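Local coordinates for surface protein SPB1 (Streptococcus agalactiae, PDB 4UZG) that forms the backbone subunit of the group B streptococcus type 2b pilus, probably linked covalently into the fibre by sortase, at residues 56-61 with 124-129; 170-175 with 223-228. All blocks are in the same frame, centred on the assembly; numbering follows the deposited sequence.

Contact 1: 56-61 with 124-129; sequences SYEVTI and TVTYTG
Glu58 and Thr126 face each other as an antiparallel hydrogen-bonded pair, the first of two that join neighbouring strands in the large mixed sheet of the N-terminal part of this pilin. Glu58 N donates to Thr126 O over 2.9 Å, tilted 22° from the carbonyl plane, and Thr126 N returns a bond to Glu58 O. The second such pair is Thr60 with Thr124. Between them sits the non-hydrogen-bonded pair Val59 and Val125, with Val59 CG1 meeting Val125 CG2 at 4.2 Å on the buried face that Ile93 also covers. On the same face the Tyr57 ring brings CD1 to 3.6 Å from Tyr127 CB, while CA of Tyr57 offers its hydrogen to Thr126 O. Phe91 packs against both tyrosine rings, and Glu86 holds Tyr57 OH. The face with Glu58, Thr60, Thr124 and Thr126 is polar. There the Thr60 and Thr124 side chains run alongside each other and share one water, 2.8 Å from OG1 of each residue. A second water links Ser56 O to Thr126 OG1; that hydroxyl lies between its own backbone N and carbonyl carbon (chi1 65°) and also touches Glu58 CB at 3.3 Å. Beyond the Glu58-Thr126 pair a side chain serves as acceptor: Ser56 OG, itself bonded to Asn53 O, accepts from Thr128 N at 3.0 Å, the N-H...O angle being nearly straight at 174°.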
# COMPACT_ATOMS: atom_id res chain seq x y z
N SER A 56 4.85 0.92 16.14
CA SER A 56 5.27 2.02 15.26
C SER A 56 4.50 3.32 15.50
O SER A 56 4.67 4.27 14.75
CB SER A 56 5.15 1.59 13.81
OG SER A 56 3.79 1.35 13.45
N TYR A 57 3.67 3.37 16.53
CA TYR A 57 2.74 4.50 16.71
C TYR A 57 3.40 5.78 17.16
O TYR A 57 4.34 5.77 17.97
CB TYR A 57 1.64 4.17 17.77
CG TYR A 57 1.13 2.79 17.59
CD1 TYR A 57 0.21 2.49 16.60
CD2 TYR A 57 1.66 1.75 18.33
CE1 TYR A 57 -0.18 1.20 16.33
CE2 TYR A 57 1.26 0.44 18.09
CZ TYR A 57 0.37 0.17 17.06
OH TYR A 57 -0.02 -1.11 16.78
N GLU A 58 2.87 6.88 16.66
CA GLU A 58 3.06 8.19 17.26
C GLU A 58 1.65 8.72 17.53
O GLU A 58 0.84 8.82 16.60
CB GLU A 58 3.85 9.12 16.36
CG GLU A 58 4.12 10.47 16.98
CD GLU A 58 5.55 10.65 17.40
OE1 GLU A 58 6.21 9.63 17.72
OE2 GLU A 58 6.04 11.80 17.41
N VAL A 59 1.38 9.04 18.79
CA VAL A 59 0.05 9.44 19.22
C VAL A 59 0.15 10.86 19.77
O VAL A 59 0.91 11.10 20.70
CB VAL A 59 -0.51 8.49 20.30
CG1 VAL A 59 -1.94 8.86 20.62
CG2 VAL A 59 -0.40 7.03 19.84
N THR A 60 -0.63 11.78 19.20
CA THR A 60 -0.59 13.16 19.63
C THR A 60 -2.00 13.73 19.82
O THR A 60 -2.97 13.29 19.20
CB THR A 60 0.15 14.06 18.61
OG1 THR A 60 -0.52 14.02 17.36
CG2 THR A 60 1.61 13.69 18.43
N ILE A 61 -2.04 14.75 20.66
CA ILE A 61 -3.21 15.58 20.85
C ILE A 61 -2.81 17.00 20.49
O ILE A 61 -1.84 17.53 21.03
CB ILE A 61 -3.74 15.53 22.31
CG1 ILE A 61 -4.07 14.08 22.72
CG2 ILE A 61 -4.95 16.44 22.45
CD1 ILE A 61 -4.38 13.93 24.16
N THR A 124 -4.36 12.45 16.73
CA THR A 124 -3.72 11.89 15.55
C THR A 124 -2.94 10.65 15.98
O THR A 124 -2.18 10.68 16.94
CB THR A 124 -2.77 12.90 14.85
OG1 THR A 124 -3.47 14.12 14.65
CG2 THR A 124 -2.28 12.38 13.53
N VAL A 125 -3.11 9.56 15.23
CA VAL A 125 -2.29 8.37 15.38
C VAL A 125 -1.64 8.10 14.04
O VAL A 125 -2.33 7.88 13.04
CB VAL A 125 -3.12 7.14 15.82
CG1 VAL A 125 -2.24 5.88 15.89
CG2 VAL A 125 -3.81 7.38 17.15
N THR A 126 -0.32 8.09 14.01
CA THR A 126 0.39 7.63 12.83
C THR A 126 1.03 6.29 13.16
O THR A 126 1.42 6.03 14.30
CB THR A 126 1.46 8.61 12.38
OG1 THR A 126 2.48 8.73 13.36
CG2 THR A 126 0.88 9.96 12.07
N TYR A 127 1.12 5.42 12.15
CA TYR A 127 1.76 4.12 12.33
C TYR A 127 2.12 3.61 10.94
O TYR A 127 1.73 4.20 9.93
CB TYR A 127 0.83 3.14 13.08
CG TYR A 127 -0.38 2.68 12.28
CD1 TYR A 127 -1.55 3.41 12.25
CD2 TYR A 127 -0.33 1.52 11.54
CE1 TYR A 127 -2.64 2.99 11.50
CE2 TYR A 127 -1.42 1.09 10.78
CZ TYR A 127 -2.56 1.84 10.78
OH TYR A 127 -3.67 1.44 10.04
N THR A 128 2.86 2.51 10.89
CA THR A 128 3.25 1.95 9.61
C THR A 128 2.89 0.47 9.50
O THR A 128 2.65 -0.23 10.49
CB THR A 128 4.75 2.14 9.33
OG1 THR A 128 5.47 1.43 10.35
CG2 THR A 128 5.15 3.59 9.33
N GLY A 129 2.86 0.02 8.25
CA GLY A 129 2.77 -1.38 7.91
C GLY A 129 3.62 -1.64 6.68
O GLY A 129 4.18 -0.71 6.09
O HOH W 1 4.35 6.69 13.33
O HOH W 2 -2.88 15.51 16.99

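Contact 2: 170-175 with 223-228; sequences QITIKK and DGIITI
Ile173 and Ile226 exchange two backbone bonds: Ile173 N donates to Ile226 O over a short 2.7 Å, and Ile226 N donates to Ile173 O over 2.9 Å. Ile171 and Ile228, the next hydrogen-bonded pair, repeat the exchange, with Ile228 N reaching Ile171 O almost straight (175°). At the other end Lys175 N donates to Gly224 O, carrying the pairing past the first residue of strand 225-228. Several of the carbonyls take a CA-H as well; at Ile173 O it comes from Ile225 CA, 3.1 Å away. These antiparallel strands belong to a domain with a prealbumin-like fold, and 170-175 is central in its three-stranded sheet, bonded along its other edge to strand 273-279. Ile173 and Ile226 lie side by side on the buried face, CD1 of Ile173 being 4.0 Å from CG2 of Ile226. On the face of Thr172 and Thr227, one water binds both OG1 atoms, and Thr172 CG2 meets Ile225 CG2 at 3.7 Å. A chi2 of -63°, where the other isoleucines are extended, turns Ile225 CD1 back toward the partner strand, 3.6 Å from Lys174 CB. The Gln170 amide passes the Thr227 methyl, and its NE2 is bonded to Thr229 OG1. Lys175 NZ is joined covalently to Asn279 CG, an isopeptide bond tying this strand to 273-279. In an Asx turn, Asp223 OD1 accepts from Ile225 N, which approaches from above the carboxylate plane at 3.1 Å.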
# COMPACT_ATOMS: atom_id res chain seq x y z
N GLN A 170 -0.11 -3.68 -11.76
CA GLN A 170 0.27 -4.92 -12.42
C GLN A 170 0.57 -4.68 -13.89
O GLN A 170 -0.18 -3.94 -14.55
CB GLN A 170 -0.86 -5.92 -12.29
CG GLN A 170 -0.64 -7.25 -13.00
CD GLN A 170 -1.82 -8.13 -12.79
OE1 GLN A 170 -2.80 -8.08 -13.56
NE2 GLN A 170 -1.77 -8.92 -11.75
N ILE A 171 1.64 -5.30 -14.38
CA ILE A 171 1.99 -5.27 -15.79
C ILE A 171 1.85 -6.69 -16.33
O ILE A 171 2.51 -7.62 -15.85
CB ILE A 171 3.43 -4.78 -16.00
CG1 ILE A 171 3.63 -3.37 -15.42
CG2 ILE A 171 3.79 -4.81 -17.48
CD1 ILE A 171 5.07 -2.87 -15.44
N THR A 172 1.00 -6.85 -17.34
CA THR A 172 0.84 -8.11 -18.05
C THR A 172 1.46 -7.93 -19.44
O THR A 172 0.95 -7.16 -20.25
CB THR A 172 -0.63 -8.50 -18.16
OG1 THR A 172 -1.19 -8.62 -16.85
CG2 THR A 172 -0.81 -9.83 -18.90
N ILE A 173 2.58 -8.60 -19.67
CA ILE A 173 3.32 -8.51 -20.92
C ILE A 173 2.86 -9.60 -21.86
O ILE A 173 2.84 -10.77 -21.47
CB ILE A 173 4.83 -8.68 -20.67
CG1 ILE A 173 5.37 -7.69 -19.63
CG2 ILE A 173 5.61 -8.55 -21.98
CD1 ILE A 173 6.74 -8.10 -19.04
N LYS A 174 2.52 -9.24 -23.09
CA LYS A 174 2.23 -10.22 -24.13
C LYS A 174 3.27 -10.11 -25.21
O LYS A 174 3.47 -9.06 -25.80
CB LYS A 174 0.85 -10.05 -24.75
CG LYS A 174 0.56 -11.16 -25.80
CD LYS A 174 -0.88 -11.17 -26.29
CE LYS A 174 -1.22 -9.92 -27.08
NZ LYS A 174 -2.68 -9.82 -27.42
N LYS A 175 3.92 -11.23 -25.49
CA LYS A 175 4.96 -11.30 -26.50
C LYS A 175 4.39 -11.91 -27.77
O LYS A 175 3.81 -13.01 -27.70
CB LYS A 175 6.08 -12.18 -25.97
CG LYS A 175 7.29 -12.23 -26.83
CD LYS A 175 7.83 -10.81 -26.85
CE LYS A 175 9.04 -10.64 -27.66
NZ LYS A 175 8.82 -10.92 -29.10
N ASP A 223 1.17 -19.16 -23.38
CA ASP A 223 0.24 -18.14 -23.87
C ASP A 223 0.92 -16.83 -24.28
O ASP A 223 0.25 -15.86 -24.63
CB ASP A 223 -0.85 -17.86 -22.81
CG ASP A 223 -0.28 -17.44 -21.45
OD1 ASP A 223 0.97 -17.37 -21.30
OD2 ASP A 223 -1.08 -17.20 -20.51
N GLY A 224 2.24 -16.79 -24.23
CA GLY A 224 2.97 -15.56 -24.55
C GLY A 224 3.04 -14.53 -23.44
O GLY A 224 3.51 -13.42 -23.68
N ILE A 225 2.59 -14.86 -22.24
CA ILE A 225 2.38 -13.87 -21.19
C ILE A 225 3.41 -13.97 -20.08
O ILE A 225 3.81 -15.07 -19.66
CB ILE A 225 0.97 -14.03 -20.59
CG1 ILE A 225 -0.12 -13.84 -21.65
CG2 ILE A 225 0.76 -13.09 -19.40
CD1 ILE A 225 -0.13 -12.50 -22.25
N ILE A 226 3.78 -12.80 -19.55
CA ILE A 226 4.41 -12.63 -18.24
C ILE A 226 3.50 -11.70 -17.43
O ILE A 226 3.10 -10.65 -17.94
CB ILE A 226 5.78 -11.94 -18.36
CG1 ILE A 226 6.80 -12.86 -19.04
CG2 ILE A 226 6.32 -11.50 -16.98
CD1 ILE A 226 7.99 -12.12 -19.61
N THR A 227 3.24 -12.05 -16.17
CA THR A 227 2.53 -11.15 -15.27
C THR A 227 3.44 -10.75 -14.13
O THR A 227 3.99 -11.61 -13.44
CB THR A 227 1.24 -11.81 -14.73
OG1 THR A 227 0.44 -12.25 -15.82
CG2 THR A 227 0.44 -10.84 -13.90
N ILE A 228 3.59 -9.44 -13.92
CA ILE A 228 4.34 -8.90 -12.78
C ILE A 228 3.35 -8.10 -11.95
O ILE A 228 2.82 -7.09 -12.41
CB ILE A 228 5.54 -8.03 -13.22
CG1 ILE A 228 6.45 -8.80 -14.20
CG2 ILE A 228 6.29 -7.57 -11.99
CD1 ILE A 228 7.59 -7.98 -14.77
O HOH W 3 -2.06 -11.16 -16.10

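In the fold
From the N terminus the chain lays down strands 4-6, 16-26 and 37-43 before reaching strand 50-62; it then makes 68-73, 81-87 and 90-96 and returns as 121-131, and contact 1 closes this excursion of 62 residues. Strand 121-131 thereby sits between 50-62 and 16-26 in the large sheet. The chain then adds strands 146-153 and 162-165; later, contact 2 joins strand 169-177 to 225-231 in the prealbumin-like part, around 47 intervening residues that include strands 188-192 and 218-219. The two loops follow in series, neither nesting nor crossing. The centres of the two contacts are 39 Å apart, on opposite sides of the chain's centre; contact 1 belongs to the large mixed sheet and contact 2 to the three-stranded one.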